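Local coordinates for protein FAD-binding oxidoreductase (PDB 7PBG) that oxidises 4-ethylphenol, a dehydrogenation linked to the formation of 4-vinylphenol, using a covalently attached FAD cofactor, at residues Pro97-Thr102 and Leu514-Ser519; Ile73-Gly78 and Asp509-Leu514; Gln222-Ile227 and Arg503-Leu508. All coordinates share one frame; numbering follows the deposited sequence.

Interaction 1: Pro97-Thr102 and Leu514-Ser519; sequences PMLTGT and LNPGKS
Met98 and Asn515 meet with their side chains at about a right angle, and the amide oxygen does the polar work. Met98 N donates to Asn515 OD1 over 3.0 Å; the N-H...O angle of 171° makes the bond nearly straight, and the donor lies in the carbonyl plane, on a lone pair. Asn515 reaches this position because its CG stands anti to the backbone N (chi1 -160°). The same oxygen accepts from a water, which also takes the Leu99 N-H and donates to Thr102 OG1, so one amide oxygen fixes two consecutive backbone N-H groups, one directly and one through water. Beyond the amide, Met98 lies along the 515-518 backbone: its CB is 3.0 Å from Pro516 O, and its chain, bent at chi2 and chi3, brings CE to 3.5 Å from Gly517 O. A CB on Gly517 would come within 3.3 Å of Met98 CE, and the backbone angles there independently call for glycine. Leu99 crosses the proline at right angles, its CD1 resting 3.8 Å from Pro516 CB. Both segments turn here in type II beta turns, Leu99-Thr102 and Asn515-Lys518. The contact joins the loop between strands 81-84 and 103-106 to the tail after helix 492-508, with His82 of strand 81-84 against Pro97, Thr102 and Asn515.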
# COMPACT_ATOMS: atom_id res chain seq x y z
N PRO A 97 1.00 -16.99 22.21
CA PRO A 97 0.34 -15.73 22.48
C PRO A 97 1.25 -14.83 23.31
O PRO A 97 2.22 -15.29 23.92
CB PRO A 97 -0.84 -16.20 23.34
CG PRO A 97 -0.25 -17.29 24.15
CD PRO A 97 0.66 -18.02 23.18
N MET A 98 0.89 -13.55 23.35
CA MET A 98 1.58 -12.56 24.17
C MET A 98 1.39 -12.86 25.66
O MET A 98 2.39 -12.68 26.44
CB MET A 98 1.05 -11.15 23.90
CG MET A 98 1.52 -10.58 22.59
SD MET A 98 3.31 -10.40 22.48
CE MET A 98 3.67 -9.29 23.82
N LEU A 99 0.18 -13.23 26.05
CA LEU A 99 -0.14 -13.42 27.49
C LEU A 99 -0.30 -14.90 27.85
O LEU A 99 -1.03 -15.65 27.19
CB LEU A 99 -1.45 -12.72 27.82
CG LEU A 99 -1.42 -11.19 27.80
CD1 LEU A 99 -2.80 -10.70 28.19
CD2 LEU A 99 -0.34 -10.64 28.71
N THR A 100 0.29 -15.30 28.97
CA THR A 100 0.05 -16.65 29.51
C THR A 100 -1.48 -16.85 29.68
O THR A 100 -2.10 -15.93 30.19
CB THR A 100 0.82 -16.80 30.82
OG1 THR A 100 2.20 -16.64 30.50
CG2 THR A 100 0.53 -18.14 31.46
N GLY A 101 -2.03 -18.00 29.28
CA GLY A 101 -3.44 -18.35 29.52
C GLY A 101 -4.34 -17.89 28.38
O GLY A 101 -5.54 -18.20 28.43
N THR A 102 -3.77 -17.33 27.31
CA THR A 102 -4.56 -16.91 26.13
C THR A 102 -5.15 -18.16 25.51
O THR A 102 -4.45 -19.18 25.49
CB THR A 102 -3.72 -16.05 25.20
OG1 THR A 102 -3.39 -14.87 25.94
CG2 THR A 102 -4.44 -15.69 23.90
N LEU A 514 -8.40 -9.18 22.04
CA LEU A 514 -7.45 -9.73 21.03
C LEU A 514 -6.00 -9.53 21.44
O LEU A 514 -5.58 -8.34 21.60
CB LEU A 514 -7.74 -9.11 19.66
CG LEU A 514 -9.13 -9.40 19.11
CD1 LEU A 514 -9.20 -8.95 17.65
CD2 LEU A 514 -9.48 -10.90 19.16
N ASN A 515 -5.28 -10.66 21.59
CA ASN A 515 -3.82 -10.83 21.80
C ASN A 515 -3.21 -9.55 22.35
O ASN A 515 -2.50 -8.84 21.68
CB ASN A 515 -3.05 -11.23 20.53
CG ASN A 515 -1.69 -11.87 20.76
OD1 ASN A 515 -1.40 -12.40 21.84
ND2 ASN A 515 -0.83 -11.82 19.73
N PRO A 516 -3.50 -9.24 23.61
CA PRO A 516 -3.03 -8.00 24.20
C PRO A 516 -1.50 -7.90 24.15
O PRO A 516 -0.82 -8.85 24.48
CB PRO A 516 -3.62 -8.10 25.61
CG PRO A 516 -4.80 -8.99 25.50
CD PRO A 516 -4.37 -10.02 24.50
N GLY A 517 -0.98 -6.73 23.85
CA GLY A 517 0.46 -6.47 23.82
C GLY A 517 1.10 -6.72 22.46
O GLY A 517 2.30 -6.46 22.34
N LYS A 518 0.36 -7.26 21.50
CA LYS A 518 0.96 -7.48 20.16
C LYS A 518 1.58 -6.17 19.70
O LYS A 518 0.87 -5.19 19.72
CB LYS A 518 -0.09 -7.95 19.17
CG LYS A 518 0.37 -8.06 17.72
CD LYS A 518 1.38 -9.14 17.52
CE LYS A 518 1.80 -9.14 16.08
NZ LYS A 518 2.90 -10.07 15.80
N SER A 519 2.83 -6.17 19.21
CA SER A 519 3.51 -4.94 18.71
C SER A 519 3.49 -3.86 19.78
O SER A 519 3.75 -2.70 19.44
CB SER A 519 2.97 -4.39 17.44
OG SER A 519 3.06 -5.41 16.45
O HOH W 1 -2.12 -12.69 24.45

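Interaction 2: Ile73-Gly78 and Asp509-Leu514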
# COMPACT_ATOMS: atom_id res chain seq x y z
N ILE A 73 -18.25 -14.98 22.88
CA ILE A 73 -18.04 -15.70 24.17
C ILE A 73 -16.82 -15.09 24.86
O ILE A 73 -16.86 -14.89 26.09
CB ILE A 73 -17.93 -17.22 23.98
CG1 ILE A 73 -19.25 -17.80 23.49
CG2 ILE A 73 -17.45 -17.89 25.26
CD1 ILE A 73 -19.12 -19.16 22.84
N ALA A 74 -15.72 -14.88 24.15
CA ALA A 74 -14.49 -14.31 24.76
C ALA A 74 -14.77 -12.96 25.40
O ALA A 74 -14.28 -12.69 26.51
CB ALA A 74 -13.39 -14.21 23.72
N ASN A 75 -15.57 -12.13 24.74
CA ASN A 75 -15.96 -10.80 25.28
C ASN A 75 -16.77 -10.99 26.57
O ASN A 75 -16.52 -10.28 27.52
CB ASN A 75 -16.77 -9.99 24.26
CG ASN A 75 -15.89 -9.21 23.31
OD1 ASN A 75 -15.41 -8.11 23.63
ND2 ASN A 75 -15.66 -9.77 22.13
N LYS A 76 -17.70 -11.94 26.59
CA LYS A 76 -18.60 -12.11 27.76
C LYS A 76 -17.73 -12.48 28.97
O LYS A 76 -17.95 -11.94 30.06
CB LYS A 76 -19.67 -13.17 27.47
CG LYS A 76 -20.59 -13.51 28.63
CD LYS A 76 -21.62 -14.55 28.26
CE LYS A 76 -22.11 -15.34 29.45
NZ LYS A 76 -22.87 -16.53 29.00
N TYR A 77 -16.70 -13.31 28.78
CA TYR A 77 -15.88 -13.82 29.92
C TYR A 77 -14.61 -13.01 30.14
O TYR A 77 -13.94 -13.32 31.09
CB TYR A 77 -15.53 -15.29 29.70
CG TYR A 77 -16.72 -16.17 29.90
CD1 TYR A 77 -17.11 -16.53 31.19
CD2 TYR A 77 -17.49 -16.62 28.85
CE1 TYR A 77 -18.24 -17.29 31.42
CE2 TYR A 77 -18.63 -17.38 29.06
CZ TYR A 77 -19.00 -17.74 30.35
OH TYR A 77 -20.11 -18.51 30.54
N GLY A 78 -14.24 -12.10 29.23
CA GLY A 78 -12.98 -11.34 29.36
C GLY A 78 -11.75 -12.22 29.16
O GLY A 78 -10.74 -11.99 29.82
N ASP A 509 -11.55 -2.64 19.94
CA ASP A 509 -11.56 -3.80 20.87
C ASP A 509 -11.75 -3.26 22.28
O ASP A 509 -10.83 -3.28 23.10
CB ASP A 509 -10.29 -4.64 20.68
CG ASP A 509 -10.24 -5.92 21.52
OD1 ASP A 509 -11.27 -6.28 22.17
OD2 ASP A 509 -9.14 -6.50 21.59
N PRO A 510 -12.95 -2.75 22.61
CA PRO A 510 -13.16 -2.07 23.88
C PRO A 510 -12.92 -2.98 25.09
O PRO A 510 -12.56 -2.46 26.10
CB PRO A 510 -14.63 -1.60 23.88
CG PRO A 510 -15.25 -2.18 22.63
CD PRO A 510 -14.13 -2.66 21.73
N ASN A 511 -13.19 -4.29 24.96
CA ASN A 511 -12.96 -5.23 26.08
C ASN A 511 -11.51 -5.76 26.07
O ASN A 511 -11.15 -6.52 26.98
CB ASN A 511 -13.97 -6.37 26.03
CG ASN A 511 -15.37 -5.86 26.31
OD1 ASN A 511 -15.56 -4.98 27.17
ND2 ASN A 511 -16.34 -6.41 25.60
N GLY A 512 -10.70 -5.40 25.06
CA GLY A 512 -9.27 -5.75 25.03
C GLY A 512 -9.04 -7.26 25.02
O GLY A 512 -8.15 -7.73 25.71
N ILE A 513 -9.78 -7.98 24.18
CA ILE A 513 -9.77 -9.46 24.07
C ILE A 513 -8.66 -9.90 23.12
O ILE A 513 -8.14 -11.00 23.35
CB ILE A 513 -11.14 -9.94 23.55
CG1 ILE A 513 -12.23 -9.64 24.57
CG2 ILE A 513 -11.09 -11.40 23.16
CD1 ILE A 513 -11.85 -10.03 25.94
N LEU A 514 -8.40 -9.18 22.04
CA LEU A 514 -7.45 -9.73 21.03
C LEU A 514 -6.00 -9.53 21.44
O LEU A 514 -5.58 -8.34 21.60
CB LEU A 514 -7.74 -9.11 19.66
CG LEU A 514 -9.13 -9.40 19.11
CD1 LEU A 514 -9.20 -8.95 17.65
CD2 LEU A 514 -9.48 -10.90 19.16
O HOH W 2 -13.90 -5.99 22.59
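Ile513 CG2 packs on Ala74 CB at 3.7 Å, the dense part of the contact, whereas Asn511 and Asn75 make its outer, polar side. Ile513 directs both branches at the end of helix 64-77: beside the CG2 contact, CD1 comes to 3.6 Å from Ala74 O and also touches Gly78 CA. With CG2 anti to the backbone N and CG1 beside it (chi1 -65°), the isoleucine can address the helix flank and its last turn together. That turn closes in a Schellman motif, with Gly78 at positive phi as its C-prime residue and Ile79 N reaching back to Ala74 O, the carbonyl that CD1 packs against. On the other side, where Asn511 is exposed, a single direct hydrogen bond joins the two segments. Asn511 ND2 donates to Asn75 OD1 over 2.8 Å at an N-H...O angle of 167°; the acceptor lies in the amide plane of Asn511, whereas the two amide planes are turned 61° apart. A water adds a second grip on Asn75 OD1, donating to it and to Asp509 OD1 and accepting from Asn511 N. The ND2 of Asn75 is held in turn by the carbonyls of Val71 and Ala187, which fixes the amide's rotation. Behind this, the Asp509 carboxylate braces the turn on its syn sides: Ile513 N gives to OD1 at 3.0 Å and Leu514 N to OD2 at 2.8 Å, and Lys505 forms a salt bridge with OD2. The contact thus sets the C-terminal end of helix 64-77 against the type I turn Asp509-Gly512 and the isoleucine after it, with Leu81 of strand 81-84 touching both Ala74 and Ile513 and helix 12-26 packing on Ile73 and Tyr77.

Interaction 3: Gln222-Ile227 and Arg503-Leu508; sequences QSNFGI and RIKDAL. With FAD (flavin-adenine dinucleotide), chain C.
Phe225 lays its ring against helix 492-508, and Ile504 CG2 sits over one face as a CH-pi contact, 4.0 Å from the ring centroid and 24° off the normal. Ser223 CB lies over the opposite face, toward the rim. Lys505 CA approaches obliquely, 3.6 Å from Phe225 CE1, and Leu508 CD1 reaches Phe225 CB at 4.0 Å. Replaced by an alanine, Phe225 would lose the ring under Ile504 CG2, which would probably leave a gap beside Ile504 and Leu508. Next to the ring, Lys505 NZ donates to Asn224 O over 2.7 Å, in the carbonyl plane. Its chain, bent at chi2 (56°), crosses the Asn224 amide, whose OD1 is buried with no polar partner. The ammonium also bonds Leu514 O, while Asn224 ND2 is held by the carbonyls of Asn515 and Ile521. Farther out, Ile504 packs on Leu219 of the second subunit. Just after Phe225 the chain runs past the adenine: Gly226 O is 3.5 Å from FAD C2A and Ile227 CA 3.6 Å from FAD N1A. Helix 492-508 thus backs the chain that passes the adenine of FAD, in a flavoprotein of the PCMH-type FAD-binding family.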
# COMPACT_ATOMS: atom_id res chain seq x y z
N GLN A 222 0.43 -6.82 11.79
CA GLN A 222 1.18 -6.84 13.07
C GLN A 222 0.37 -6.16 14.16
O GLN A 222 0.90 -5.33 14.93
CB GLN A 222 2.52 -6.15 12.91
CG GLN A 222 3.49 -6.89 12.01
CD GLN A 222 4.88 -6.28 12.06
OE1 GLN A 222 5.11 -5.31 12.79
NE2 GLN A 222 5.78 -6.72 11.18
N SER A 223 -0.89 -6.49 14.25
CA SER A 223 -1.78 -5.79 15.21
C SER A 223 -2.73 -6.80 15.80
O SER A 223 -2.68 -8.00 15.47
CB SER A 223 -2.51 -4.67 14.48
OG SER A 223 -3.38 -5.27 13.52
N ASN A 224 -3.58 -6.30 16.69
CA ASN A 224 -4.53 -7.13 17.43
C ASN A 224 -5.93 -6.49 17.32
O ASN A 224 -6.61 -6.23 18.34
CB ASN A 224 -3.99 -7.29 18.84
CG ASN A 224 -3.62 -5.98 19.49
OD1 ASN A 224 -3.77 -4.89 18.92
ND2 ASN A 224 -3.06 -6.09 20.69
N PHE A 225 -6.41 -6.27 16.09
CA PHE A 225 -7.66 -5.51 15.87
C PHE A 225 -8.75 -6.39 15.25
O PHE A 225 -9.95 -6.05 15.32
CB PHE A 225 -7.41 -4.32 14.96
CG PHE A 225 -6.42 -3.31 15.45
CD1 PHE A 225 -6.09 -3.20 16.80
CD2 PHE A 225 -5.75 -2.51 14.54
CE1 PHE A 225 -5.18 -2.24 17.21
CE2 PHE A 225 -4.83 -1.57 14.95
CZ PHE A 225 -4.56 -1.44 16.29
N GLY A 226 -8.39 -7.54 14.71
CA GLY A 226 -9.40 -8.39 14.08
C GLY A 226 -8.84 -9.74 13.77
O GLY A 226 -7.63 -9.93 13.88
N ILE A 227 -9.71 -10.61 13.28
CA ILE A 227 -9.36 -11.99 12.85
C ILE A 227 -9.73 -12.18 11.38
O ILE A 227 -10.89 -12.12 11.02
CB ILE A 227 -9.99 -13.02 13.79
CG1 ILE A 227 -9.63 -12.73 15.25
CG2 ILE A 227 -9.64 -14.43 13.34
CD1 ILE A 227 -10.37 -13.62 16.24
N ARG A 503 -5.20 4.03 20.94
CA ARG A 503 -6.53 4.65 20.70
C ARG A 503 -7.35 3.83 19.71
O ARG A 503 -8.54 3.62 19.95
CB ARG A 503 -6.37 6.08 20.17
CG ARG A 503 -5.81 7.01 21.22
CD ARG A 503 -6.38 8.40 21.09
NE ARG A 503 -5.59 9.29 21.93
CZ ARG A 503 -5.02 10.42 21.53
NH1 ARG A 503 -4.31 11.13 22.39
NH2 ARG A 503 -5.15 10.85 20.28
N ILE A 504 -6.72 3.36 18.65
CA ILE A 504 -7.40 2.49 17.65
C ILE A 504 -7.80 1.17 18.33
O ILE A 504 -8.94 0.69 18.11
CB ILE A 504 -6.55 2.28 16.39
CG1 ILE A 504 -6.31 3.60 15.67
CG2 ILE A 504 -7.17 1.22 15.48
CD1 ILE A 504 -5.14 3.56 14.72
N LYS A 505 -6.87 0.60 19.10
CA LYS A 505 -7.08 -0.67 19.83
C LYS A 505 -8.34 -0.55 20.69
O LYS A 505 -9.17 -1.45 20.63
CB LYS A 505 -5.90 -0.95 20.76
CG LYS A 505 -6.01 -2.16 21.64
CD LYS A 505 -6.27 -3.40 20.88
CE LYS A 505 -6.20 -4.61 21.76
NZ LYS A 505 -6.61 -5.82 21.03
N ASP A 506 -8.46 0.52 21.46
CA ASP A 506 -9.57 0.65 22.43
C ASP A 506 -10.86 0.97 21.66
O ASP A 506 -11.92 0.57 22.15
CB ASP A 506 -9.27 1.64 23.53
CG ASP A 506 -8.07 1.31 24.41
OD1 ASP A 506 -7.81 0.11 24.68
OD2 ASP A 506 -7.40 2.28 24.85
N ALA A 507 -10.75 1.57 20.48
CA ALA A 507 -11.89 1.88 19.59
C ALA A 507 -12.45 0.57 19.04
O ALA A 507 -13.66 0.37 19.09
CB ALA A 507 -11.46 2.80 18.47
N LEU A 508 -11.57 -0.31 18.57
CA LEU A 508 -11.98 -1.49 17.83
C LEU A 508 -12.13 -2.70 18.75
O LEU A 508 -12.74 -3.69 18.30
CB LEU A 508 -10.95 -1.75 16.74
CG LEU A 508 -10.88 -0.72 15.62
CD1 LEU A 508 -9.87 -1.18 14.58
CD2 LEU A 508 -12.22 -0.50 14.97
PA FAD C . 1.00 -17.25 11.29
O1A FAD C . 1.85 -17.76 12.41
O2A FAD C . -0.29 -17.97 10.98
O5B FAD C . 0.66 -15.75 11.58
C5B FAD C . 1.64 -14.83 12.04
C4B FAD C . 0.93 -13.77 12.85
O4B FAD C . 0.02 -13.01 12.00
C3B FAD C . 0.04 -14.28 13.99
O3B FAD C . 0.81 -14.56 15.16
C2B FAD C . -1.00 -13.15 14.12
O2B FAD C . -0.45 -12.10 14.88
C1B FAD C . -1.21 -12.77 12.66
N9A FAD C . -2.24 -13.52 11.99
C8A FAD C . -2.05 -14.58 11.16
N7A FAD C . -3.17 -15.04 10.68
C5A FAD C . -4.15 -14.28 11.26
C6A FAD C . -5.54 -14.26 11.10
N6A FAD C . -6.20 -15.14 10.34
N1A FAD C . -6.23 -13.35 11.82
C2A FAD C . -5.54 -12.46 12.59
N3A FAD C . -4.23 -12.37 12.79
C4A FAD C . -3.59 -13.32 12.08
N1 FAD C . 9.42 -14.81 6.93
C2 FAD C . 9.26 -14.12 5.82
O2 FAD C . 8.33 -13.28 5.70
N3 FAD C . 10.03 -14.34 4.73
C4 FAD C . 11.08 -15.21 4.74
O4 FAD C . 11.71 -15.43 3.69
C4X FAD C . 11.31 -15.93 5.90
N5 FAD C . 12.32 -16.76 5.91
C5X FAD C . 12.52 -17.46 7.07
C6 FAD C . 13.59 -18.38 7.10
C7 FAD C . 13.83 -19.17 8.20
C7M FAD C . 14.98 -20.16 8.18
C8 FAD C . 12.98 -19.06 9.32
C8M FAD C . 13.20 -19.90 10.54
C9 FAD C . 11.95 -18.14 9.31
C9A FAD C . 11.68 -17.33 8.19
N10 FAD C . 10.62 -16.43 8.14
C10 FAD C . 10.39 -15.71 6.97
C1' FAD C . 9.64 -16.30 9.25
C2' FAD C . 8.44 -17.26 9.13
O2' FAD C . 8.88 -18.60 8.73
C3' FAD C . 7.37 -16.85 8.09
O3' FAD C . 7.12 -15.47 8.17
C4' FAD C . 6.04 -17.60 8.18
O4' FAD C . 5.37 -17.57 6.91
C5' FAD C . 5.16 -17.01 9.25
O5' FAD C . 4.31 -18.00 9.84
P FAD C . 2.84 -18.28 9.29
O1P FAD C . 2.41 -19.64 9.76
O2P FAD C . 2.89 -18.02 7.82
O3P FAD C . 1.93 -17.16 9.98

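All three contacts fasten the C-terminal segment, from helix 492-508 through its following loop, to parts of the chain far earlier in sequence, and their centres lie about 12 Å apart. Interactions 1 and 3 are buried and near FAD; interaction 2 is partly buried, toward the outside. Their chemistry follows: interaction 1 relies on an amide accepting from backbone, interaction 2 on an amide pair with water beside an aliphatic patch, interaction 3 on an aromatic ring and a buried ammonium. Leu514 belongs to both 1 and 2, and its CD1 packs on Gly226 of interaction 3, while Ser519 OG probably bonds Gln222 O, linking 1 with 3.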